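Local coordinates for protein endo-1,4-beta-xylanase (Pseudoalteromonas haloplanktis, PDB 1H12) that cleaves internal beta-1,4 linkages of xylan as a cold-adapted endo-xylanase of glycoside hydrolase family 8, at residues Y17-Q22 with T27-K32; Q48-Y53 with F96-R101; T178-L183 with Q219-Y224. One frame throughout, in Å; residues are numbered along the deposited sequence.

Contact 1 of 3, residues Y17-Q22 with T27-K32; sequences YRNLAQ and TNIQQK
Ile29 pushes its CD1 methyl against the opening turn of helix 20-23, touching the Ala21 methyl and the backbone between Ala21 and Gln22. Ile29 CG1 lies anti to the carbonyl carbon (chi1 -63°), and the extended second torsion brings Ile29 CD1 to 3.4 Å from Gln22 N and 3.7 Å from Ala21 C. Ala21 CB is wedged against the same side chain, 3.8 Å from Ile29 CD1 and almost as near to Ile29 CG1 and CG2. Ala21 also touches Phe365 and Trp369 of helix 358-369, and its backbone is hydrogen-bonded to Val393, which places the contact where the N-terminal segment lies on the C-terminal part of the chain. Asn19 is the N-cap of helix 20-23. Asn19 OD1 accepts from Gln22 N at 3.1 Å, with the donor well above the carbonyl plane (62° out of it), and Asn19 OD1 also comes within 3.9 Å of Ile29 CD1; the side chains of Asn19 and Ile29 come at each other from opposite directions. The polar side is looser, bridged by water. The amides of Asn19 and Gln30 stand nearly perpendicular and are joined by a water that donates to Gln30 OE1 at 2.9 Å and accepts a weak bond from Asn19 ND2 at 3.0 Å. Gln30 NE2 is fixed on Asn396 OD1, while Gln22 CB brushes Ile29 CD1 on the exposed flank.

Contact 2 of 3, residues Q48-Y53 with F96-R101; sequences QLYYPY and FDNLWR
Tyr50 reaches across from strand 50-55 to helix 93-107 and touches Asn98 with its hydroxyl and Leu99 with a ring edge. Tyr50 and Leu99 are buried, whereas Asn98 and Arg101 are partly exposed, and the short bond lies where the two sides meet: Asn98 ND2 donates to Tyr50 OH at 3.0 Å along a nearly straight line (164°), and the hydroxyl oxygen lies close to the amide plane. Ring and amide are turned only 18° apart. With CG anti to the backbone N, the phenol leaves the strand toward the helix, and stacking on His62 steadies the ring from the neighbouring strand 58-66. Asn98 is held from its other end too, since Arg101 grips Asn98 OD1 end-on with both NH1 and NH2, each at 3.0 Å from that oxygen. The guanidinium is itself bound by Glu165 and the carbonyl of Lys60. Without the amide, as with an alanine here, the Tyr50 hydroxyl would probably lose its donor and Arg101 the oxygen it grips. The apolar part is a looser, van der Waals contact: Leu99 CD2 meets the ring edge at Tyr50 CD2, 4.0 Å away, and Leu99 also touches Gln80 and Met84 of helix 77-89. A buried tyrosine thus joins an outermost strand of the five-stranded antiparallel sheet to the helical body, the (alpha/alpha)6 barrel fold of family 8.

Contact 3 of 3, residues T178-L183 with Q219-Y224; sequences TIKNKL and QADKNY
One face of the Tyr224 ring carries the aliphatic chain of Lys180, which runs across it from the hydroxyl end toward the CB end. Lys180 CG lies 3.6 Å from Tyr224 CZ and also borders OH, Lys180 CD passes near CE2, and Lys180 CE sits 3.7 Å from Tyr224 CD1. Lys180 CE makes a CH-pi contact, 3.8 Å from the Tyr224 centroid and 15° off the normal. The ammonium beyond it is still over the face, with Lys180 NZ 4.5 Å from the Tyr224 centroid in a cation-pi arrangement. The fully extended lysine makes this possible, with CG anti to the backbone N (chi1 179°) and every later torsion near 180°, so that four methylenes bridge the space between the two helices. The second flat group is the Asp221 carboxylate, one turn before Tyr224 on the same helix. Asp221 OD1 forms a salt bridge with Lys180 NZ; the modelled separation of 2.5 Å is too short to be pressed as exact. Its other oxygen, OD2, is bonded to Asn218 ND2 just ahead of the helix, which restrains the rotation of the carboxylate. The positive end of Lys180 would be shared between an anion and the pi cloud of Tyr224, though the NZ position is doubtful. Lys180 belongs to the last turn of helix 168-182, and Asp221 and Tyr224 to the first turns of helix 219-243. Tyr224 also touches Met184 and Gln187, so the contact lies beside the small hairpin of strands 184-185 and 188-189, while Ile179 and Leu183 lean on Glu146 of helix 143-160.

How the contacts relate
From the N terminus, contact 1 closes first: only four residues separate its segments, so it closes the short loop between helices 20-23 and 29-40. The chain then leads from helix 29-40 into strand 50-55, where contact 2 opens; it closes on helix 93-107 after 42 intervening residues, bracketing strands 58-66 and 74-76 and helix 77-89. Contact 3 follows, joining helices 168-182 and 219-243 around a 35-residue excursion that includes a small hairpin and helix 206-215. The three are in series, without nesting or crossing. Contacts 2 and 3 approach to about 9 Å between nearest atoms, whereas the centres of contacts 1 and 3 are about 36 Å apart.

Contact 1 of 3, residues Y17-Q22 with T27-K32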
loop_
_atom_site.group_PDB
_atom_site.type_symbol
_atom_site.label_atom_id
_atom_site.label_comp_id
_atom_site.label_asym_id
_atom_site.label_seq_id
_atom_site.Cartn_x
_atom_site.Cartn_y
_atom_site.Cartn_z
ATOM N N TYR A 17 -1.487 12.556 16.111
ATOM C CA TYR A 17 -2.052 12.077 14.857
ATOM C C TYR A 17 -3.264 12.934 14.487
ATOM O O TYR A 17 -4.139 13.208 15.315
ATOM C CB TYR A 17 -2.485 10.608 15.009
ATOM C CG TYR A 17 -1.271 9.680 14.992
ATOM C CD1 TYR A 17 -0.506 9.448 16.139
ATOM C CD2 TYR A 17 -0.869 9.068 13.814
ATOM C CE1 TYR A 17 0.597 8.666 16.119
ATOM C CE2 TYR A 17 0.266 8.263 13.789
ATOM C CZ TYR A 17 1.005 8.058 14.928
ATOM O OH TYR A 17 2.130 7.252 14.866
ATOM N N ARG A 18 -3.309 13.344 13.241
ATOM C CA ARG A 18 -4.473 14.006 12.705
ATOM C C ARG A 18 -5.595 13.020 12.548
ATOM O O ARG A 18 -5.392 11.819 12.278
ATOM C CB ARG A 18 -4.190 14.614 11.341
ATOM C CG ARG A 18 -3.186 15.728 11.361
ATOM C CD ARG A 18 -2.800 16.242 9.978
ATOM N NE ARG A 18 -3.945 16.815 9.281
ATOM C CZ ARG A 18 -3.875 17.326 8.056
ATOM N NH1 ARG A 18 -2.741 17.238 7.381
ATOM N NH2 ARG A 18 -4.919 17.892 7.496
ATOM N N ASN A 19 -6.810 13.537 12.696
ATOM C CA ASN A 19 -8.053 12.860 12.353
ATOM C C ASN A 19 -8.704 13.669 11.265
ATOM O O ASN A 19 -9.432 14.641 11.523
ATOM C CB ASN A 19 -8.950 12.732 13.599
ATOM C CG ASN A 19 -10.217 11.935 13.345
ATOM O OD1 ASN A 19 -10.692 11.821 12.221
ATOM N ND2 ASN A 19 -10.789 11.373 14.433
ATOM N N LEU A 20 -8.384 13.338 10.019
ATOM C CA LEU A 20 -8.838 14.100 8.863
ATOM C C LEU A 20 -10.342 14.155 8.788
ATOM O O LEU A 20 -10.921 15.221 8.504
ATOM C CB LEU A 20 -8.224 13.566 7.577
ATOM C CG LEU A 20 -8.644 14.263 6.319
ATOM C CD1 LEU A 20 -8.253 15.725 6.275
ATOM C CD2 LEU A 20 -7.974 13.564 5.098
ATOM N N ALA A 21 -11.019 13.055 9.053
ATOM C CA ALA A 21 -12.457 13.039 9.023
ATOM C C ALA A 21 -13.058 14.021 10.030
ATOM O O ALA A 21 -14.058 14.679 9.724
ATOM C CB ALA A 21 -12.990 11.639 9.259
ATOM N N GLN A 22 -12.439 14.118 11.191
ATOM C CA GLN A 22 -12.905 15.079 12.205
ATOM C C GLN A 22 -12.665 16.495 11.737
ATOM O O GLN A 22 -13.527 17.375 11.919
ATOM C CB GLN A 22 -12.185 14.811 13.518
ATOM C CG GLN A 22 -12.658 15.640 14.666
ATOM C CD GLN A 22 -11.909 15.168 15.935
ATOM O OE1 GLN A 22 -10.691 15.297 16.059
ATOM N NE2 GLN A 22 -12.628 14.524 16.814
ATOM N N THR A 27 -19.032 12.919 11.590
ATOM C CA THR A 27 -19.398 12.327 12.865
ATOM C C THR A 27 -19.435 10.796 12.759
ATOM O O THR A 27 -19.421 10.237 11.646
ATOM C CB THR A 27 -20.853 12.856 13.311
ATOM O OG1 THR A 27 -21.774 12.505 12.273
ATOM C CG2 THR A 27 -20.893 14.275 13.289
ATOM N N ASN A 28 -19.516 10.146 13.893
ATOM C CA ASN A 28 -19.544 8.676 13.941
ATOM C C ASN A 28 -18.371 8.064 13.180
ATOM O O ASN A 28 -18.528 7.022 12.482
ATOM C CB ASN A 28 -20.819 8.065 13.279
ATOM N N ILE A 29 -17.216 8.722 13.307
ATOM C CA ILE A 29 -16.065 8.303 12.540
ATOM C C ILE A 29 -15.574 6.920 12.933
ATOM O O ILE A 29 -15.347 6.047 12.078
ATOM C CB ILE A 29 -14.954 9.333 12.732
ATOM C CG1 ILE A 29 -15.371 10.717 12.177
ATOM C CG2 ILE A 29 -13.663 8.847 12.109
ATOM C CD1 ILE A 29 -14.575 11.854 12.668
ATOM N N GLN A 30 -15.386 6.709 14.204
ATOM C CA GLN A 30 -14.850 5.432 14.647
ATOM C C GLN A 30 -15.821 4.286 14.338
ATOM O O GLN A 30 -15.401 3.173 13.990
ATOM C CB GLN A 30 -14.405 5.480 16.120
ATOM C CG GLN A 30 -13.425 6.546 16.440
ATOM C CD GLN A 30 -12.102 6.473 15.603
ATOM O OE1 GLN A 30 -11.479 7.613 15.074
ATOM N NE2 GLN A 30 -11.623 5.249 15.510
ATOM N N GLN A 31 -17.131 4.512 14.462
ATOM C CA GLN A 31 -18.103 3.479 14.105
ATOM C C GLN A 31 -17.947 3.096 12.635
ATOM O O GLN A 31 -18.036 1.916 12.298
ATOM C CB GLN A 31 -19.586 3.879 14.394
ATOM N N LYS A 32 -17.738 4.072 11.768
ATOM C CA LYS A 32 -17.598 3.788 10.337
ATOM C C LYS A 32 -16.317 2.980 10.081
ATOM O O LYS A 32 -16.340 2.028 9.267
ATOM C CB LYS A 32 -17.583 5.077 9.535
ATOM C CG LYS A 32 -17.603 4.863 8.065
ATOM C CD LYS A 32 -18.005 6.130 7.325
ATOM C CE LYS A 32 -17.889 5.973 5.883
ATOM N NZ LYS A 32 -18.478 7.104 5.184
HETATM O O HOH W 1 -12.948 9.926 15.904
#

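Contact 2 of 3, residues Q48-Y53 with F96-R101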
loop_
_atom_site.group_PDB
_atom_site.type_symbol
_atom_site.label_atom_id
_atom_site.label_comp_id
_atom_site.label_asym_id
_atom_site.label_seq_id
_atom_site.Cartn_x
_atom_site.Cartn_y
_atom_site.Cartn_z
ATOM N N GLN A 48 -16.989 -8.781 2.047
ATOM C CA GLN A 48 -15.993 -9.685 2.564
ATOM C C GLN A 48 -14.818 -9.873 1.608
ATOM O O GLN A 48 -14.975 -10.209 0.423
ATOM C CB GLN A 48 -16.662 -11.037 2.807
ATOM C CG GLN A 48 -15.716 -12.118 3.300
ATOM C CD GLN A 48 -16.403 -13.474 3.502
ATOM O OE1 GLN A 48 -17.610 -13.645 3.160
ATOM N NE2 GLN A 48 -15.663 -14.427 4.028
ATOM N N LEU A 49 -13.606 -9.782 2.200
ATOM C CA LEU A 49 -12.373 -10.142 1.510
ATOM C C LEU A 49 -11.573 -11.254 2.241
ATOM O O LEU A 49 -10.647 -11.806 1.654
ATOM C CB LEU A 49 -11.465 -8.918 1.296
ATOM C CG LEU A 49 -12.006 -7.951 0.262
ATOM C CD1 LEU A 49 -11.197 -6.681 0.231
ATOM C CD2 LEU A 49 -12.052 -8.604 -1.113
ATOM N N TYR A 50 -11.892 -11.489 3.499
ATOM C CA TYR A 50 -11.164 -12.391 4.376
ATOM C C TYR A 50 -11.859 -13.745 4.397
ATOM O O TYR A 50 -13.008 -13.828 4.840
ATOM C CB TYR A 50 -11.167 -11.754 5.766
ATOM C CG TYR A 50 -10.727 -12.559 6.969
ATOM C CD1 TYR A 50 -11.663 -13.014 7.920
ATOM C CD2 TYR A 50 -9.394 -12.709 7.277
ATOM C CE1 TYR A 50 -11.254 -13.583 9.093
ATOM C CE2 TYR A 50 -8.998 -13.286 8.454
ATOM C CZ TYR A 50 -9.936 -13.753 9.375
ATOM O OH TYR A 50 -9.508 -14.338 10.548
ATOM N N TYR A 51 -11.196 -14.783 3.895
ATOM C CA TYR A 51 -11.770 -16.102 3.727
ATOM C C TYR A 51 -10.916 -17.168 4.362
ATOM O O TYR A 51 -9.683 -17.136 4.298
ATOM C CB TYR A 51 -11.901 -16.424 2.227
ATOM C CG TYR A 51 -12.995 -15.643 1.549
ATOM C CD1 TYR A 51 -12.812 -14.361 1.116
ATOM C CD2 TYR A 51 -14.258 -16.239 1.367
ATOM C CE1 TYR A 51 -13.842 -13.658 0.525
ATOM C CE2 TYR A 51 -15.284 -15.508 0.771
ATOM C CZ TYR A 51 -15.074 -14.220 0.352
ATOM O OH TYR A 51 -16.080 -13.477 -0.234
ATOM N N PRO A 52 -11.554 -18.165 4.969
ATOM C CA PRO A 52 -10.806 -19.306 5.498
ATOM C C PRO A 52 -10.330 -20.234 4.409
ATOM O O PRO A 52 -10.979 -20.418 3.375
ATOM C CB PRO A 52 -11.866 -20.000 6.404
ATOM C CG PRO A 52 -13.153 -19.702 5.757
ATOM C CD PRO A 52 -13.017 -18.284 5.170
ATOM N N TYR A 53 -9.193 -20.853 4.674
ATOM C CA TYR A 53 -8.614 -21.923 3.848
ATOM C C TYR A 53 -8.585 -23.203 4.685
ATOM O O TYR A 53 -8.043 -23.213 5.800
ATOM C CB TYR A 53 -7.195 -21.564 3.406
ATOM C CG TYR A 53 -6.518 -22.636 2.612
ATOM C CD1 TYR A 53 -7.069 -23.090 1.420
ATOM C CD2 TYR A 53 -5.391 -23.239 3.059
ATOM C CE1 TYR A 53 -6.492 -24.127 0.735
ATOM C CE2 TYR A 53 -4.770 -24.273 2.362
ATOM C CZ TYR A 53 -5.354 -24.723 1.199
ATOM O OH TYR A 53 -4.795 -25.790 0.457
ATOM N N PHE A 96 -5.185 -11.084 12.233
ATOM C CA PHE A 96 -3.776 -10.919 11.899
ATOM C C PHE A 96 -3.095 -12.276 11.836
ATOM O O PHE A 96 -2.403 -12.608 10.849
ATOM C CB PHE A 96 -3.100 -10.023 12.911
ATOM C CG PHE A 96 -1.666 -9.708 12.592
ATOM C CD1 PHE A 96 -0.665 -10.640 12.782
ATOM C CD2 PHE A 96 -1.344 -8.458 12.109
ATOM C CE1 PHE A 96 0.629 -10.338 12.429
ATOM C CE2 PHE A 96 -0.053 -8.139 11.807
ATOM C CZ PHE A 96 0.947 -9.080 11.963
ATOM N N ASP A 97 -3.250 -13.053 12.881
ATOM C CA ASP A 97 -2.539 -14.314 13.009
ATOM C C ASP A 97 -2.965 -15.309 11.932
ATOM O O ASP A 97 -2.158 -16.044 11.394
ATOM C CB ASP A 97 -2.756 -14.906 14.384
ATOM C CG ASP A 97 -1.995 -14.210 15.479
ATOM O OD1 ASP A 97 -1.215 -13.278 15.178
ATOM O OD2 ASP A 97 -2.170 -14.574 16.669
ATOM N N ASN A 98 -4.252 -15.323 11.611
ATOM C CA ASN A 98 -4.740 -16.216 10.590
ATOM C C ASN A 98 -4.181 -15.891 9.218
ATOM O O ASN A 98 -3.870 -16.772 8.411
ATOM C CB ASN A 98 -6.280 -16.269 10.572
ATOM C CG ASN A 98 -6.889 -16.920 11.798
ATOM O OD1 ASN A 98 -6.217 -17.682 12.509
ATOM N ND2 ASN A 98 -8.168 -16.632 12.021
ATOM N N LEU A 99 -4.076 -14.579 8.921
ATOM C CA LEU A 99 -3.474 -14.147 7.668
ATOM C C LEU A 99 -1.979 -14.428 7.645
ATOM O O LEU A 99 -1.439 -14.863 6.618
ATOM C CB LEU A 99 -3.712 -12.636 7.452
ATOM C CG LEU A 99 -5.155 -12.222 7.167
ATOM C CD1 LEU A 99 -5.203 -10.706 7.088
ATOM C CD2 LEU A 99 -5.692 -12.832 5.884
ATOM N N TRP A 100 -1.266 -14.149 8.727
ATOM C CA TRP A 100 0.180 -14.354 8.747
ATOM C C TRP A 100 0.517 -15.852 8.655
ATOM O O TRP A 100 1.439 -16.248 7.949
ATOM C CB TRP A 100 0.819 -13.693 9.975
ATOM C CG TRP A 100 2.283 -13.882 10.079
ATOM C CD1 TRP A 100 2.942 -14.362 11.151
ATOM C CD2 TRP A 100 3.285 -13.685 9.053
ATOM N NE1 TRP A 100 4.279 -14.482 10.881
ATOM C CE2 TRP A 100 4.508 -14.064 9.596
ATOM C CE3 TRP A 100 3.284 -13.215 7.722
ATOM C CZ2 TRP A 100 5.680 -14.079 8.835
ATOM C CZ3 TRP A 100 4.436 -13.204 6.997
ATOM C CH2 TRP A 100 5.636 -13.646 7.537
ATOM N N ARG A 101 -0.302 -16.694 9.316
ATOM C CA ARG A 101 -0.065 -18.109 9.231
ATOM C C ARG A 101 -0.115 -18.580 7.790
ATOM O O ARG A 101 0.688 -19.417 7.337
ATOM C CB ARG A 101 -1.103 -18.866 10.072
ATOM C CG ARG A 101 -0.723 -20.315 10.380
ATOM C CD ARG A 101 -1.830 -21.118 11.078
ATOM N NE ARG A 101 -2.297 -20.403 12.255
ATOM C CZ ARG A 101 -3.429 -19.708 12.354
ATOM N NH1 ARG A 101 -4.411 -19.841 11.474
ATOM N NH2 ARG A 101 -3.596 -18.886 13.397
#

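Contact 3 of 3, residues T178-L183 with Q219-Y224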
loop_
_atom_site.group_PDB
_atom_site.type_symbol
_atom_site.label_atom_id
_atom_site.label_comp_id
_atom_site.label_asym_id
_atom_site.label_seq_id
_atom_site.Cartn_x
_atom_site.Cartn_y
_atom_site.Cartn_z
ATOM N N THR A 178 15.286 -10.280 4.299
ATOM C CA THR A 178 14.903 -10.680 2.961
ATOM C C THR A 178 14.785 -9.489 2.023
ATOM O O THR A 178 15.233 -9.532 0.877
ATOM C CB THR A 178 13.627 -11.511 3.015
ATOM O OG1 THR A 178 13.946 -12.756 3.663
ATOM C CG2 THR A 178 13.029 -11.765 1.640
ATOM N N ILE A 179 14.145 -8.420 2.479
ATOM C CA ILE A 179 14.022 -7.227 1.640
ATOM C C ILE A 179 15.418 -6.731 1.258
ATOM O O ILE A 179 15.701 -6.462 0.086
ATOM C CB ILE A 179 13.189 -6.148 2.341
ATOM C CG1 ILE A 179 11.755 -6.603 2.529
ATOM C CG2 ILE A 179 13.237 -4.870 1.505
ATOM C CD1 ILE A 179 10.961 -5.741 3.526
ATOM N N LYS A 180 16.281 -6.559 2.258
ATOM C CA LYS A 180 17.610 -6.071 2.008
ATOM C C LYS A 180 18.400 -6.956 1.054
ATOM O O LYS A 180 19.079 -6.450 0.154
ATOM C CB LYS A 180 18.335 -5.921 3.359
ATOM C CG LYS A 180 19.755 -5.435 3.246
ATOM C CD LYS A 180 20.311 -5.156 4.678
ATOM C CE LYS A 180 21.668 -4.637 4.700
ATOM N NZ LYS A 180 21.921 -4.673 6.226
ATOM N N ASN A 181 18.331 -8.261 1.256
ATOM C CA ASN A 181 19.173 -9.179 0.510
ATOM C C ASN A 181 18.632 -9.583 -0.841
ATOM O O ASN A 181 19.433 -10.003 -1.700
ATOM C CB ASN A 181 19.389 -10.447 1.330
ATOM C CG ASN A 181 20.206 -10.228 2.539
ATOM O OD1 ASN A 181 21.025 -9.369 2.592
ATOM N ND2 ASN A 181 19.988 -11.116 3.544
ATOM N N LYS A 182 17.334 -9.522 -1.037
ATOM C CA LYS A 182 16.703 -9.996 -2.239
ATOM C C LYS A 182 15.953 -8.960 -3.039
ATOM O O LYS A 182 15.718 -9.169 -4.235
ATOM C CB LYS A 182 15.689 -11.132 -1.895
ATOM C CG LYS A 182 16.266 -12.275 -1.097
ATOM C CD LYS A 182 17.356 -13.098 -1.764
ATOM C CE LYS A 182 17.840 -14.215 -0.884
ATOM N NZ LYS A 182 18.942 -14.972 -1.529
ATOM N N LEU A 183 15.505 -7.878 -2.399
ATOM C CA LEU A 183 14.513 -6.984 -2.994
ATOM C C LEU A 183 14.966 -5.542 -3.101
ATOM O O LEU A 183 14.139 -4.670 -3.334
ATOM C CB LEU A 183 13.164 -7.070 -2.275
ATOM C CG LEU A 183 12.596 -8.494 -2.071
ATOM C CD1 LEU A 183 11.317 -8.418 -1.303
ATOM C CD2 LEU A 183 12.404 -9.177 -3.399
ATOM N N GLN A 219 23.504 -1.151 14.919
ATOM C CA GLN A 219 23.780 0.158 14.351
ATOM C C GLN A 219 23.868 0.123 12.838
ATOM O O GLN A 219 23.333 1.060 12.180
ATOM C CB GLN A 219 25.126 0.626 14.911
ATOM C CG GLN A 219 25.539 1.999 14.388
ATOM C CD GLN A 219 26.889 2.441 14.903
ATOM O OE1 GLN A 219 27.089 2.480 16.133
ATOM N NE2 GLN A 219 27.778 2.783 14.008
ATOM N N ALA A 220 24.483 -0.861 12.238
ATOM C CA ALA A 220 24.611 -0.863 10.785
ATOM C C ALA A 220 23.243 -0.869 10.141
ATOM O O ALA A 220 22.987 -0.161 9.188
ATOM C CB ALA A 220 25.454 -2.025 10.325
ATOM N N ASP A 221 22.345 -1.718 10.643
ATOM C CA ASP A 221 20.997 -1.815 10.076
ATOM C C ASP A 221 20.151 -0.589 10.321
ATOM O O ASP A 221 19.354 -0.214 9.473
ATOM C CB ASP A 221 20.271 -3.084 10.492
ATOM C CG ASP A 221 20.779 -4.320 9.746
ATOM O OD1 ASP A 221 21.330 -4.213 8.642
ATOM O OD2 ASP A 221 20.642 -5.471 10.254
ATOM N N LYS A 222 20.327 0.058 11.475
ATOM C CA LYS A 222 19.642 1.286 11.716
ATOM C C LYS A 222 20.011 2.327 10.640
ATOM O O LYS A 222 19.160 3.015 10.067
ATOM C CB LYS A 222 19.929 1.819 13.087
ATOM C CG LYS A 222 19.332 3.078 13.380
ATOM C CD LYS A 222 19.502 3.464 14.807
ATOM C CE LYS A 222 18.607 4.608 15.139
ATOM N NZ LYS A 222 18.616 4.868 16.669
ATOM N N ASN A 223 21.311 2.458 10.428
ATOM C CA ASN A 223 21.793 3.378 9.413
ATOM C C ASN A 223 21.343 2.996 8.003
ATOM O O ASN A 223 20.948 3.867 7.212
ATOM C CB ASN A 223 23.319 3.522 9.523
ATOM C CG ASN A 223 23.730 4.379 10.671
ATOM O OD1 ASN A 223 23.987 3.882 11.831
ATOM N ND2 ASN A 223 23.804 5.606 10.421
ATOM N N TYR A 224 21.345 1.714 7.717
ATOM C CA TYR A 224 20.886 1.216 6.412
ATOM C C TYR A 224 19.471 1.702 6.121
ATOM O O TYR A 224 19.193 2.282 5.067
ATOM C CB TYR A 224 20.955 -0.318 6.366
ATOM C CG TYR A 224 20.426 -0.902 5.080
ATOM C CD1 TYR A 224 21.238 -1.017 3.993
ATOM C CD2 TYR A 224 19.075 -1.246 4.950
ATOM C CE1 TYR A 224 20.756 -1.546 2.779
ATOM C CE2 TYR A 224 18.586 -1.743 3.768
ATOM C CZ TYR A 224 19.396 -1.863 2.674
ATOM O OH TYR A 224 18.868 -2.338 1.504
#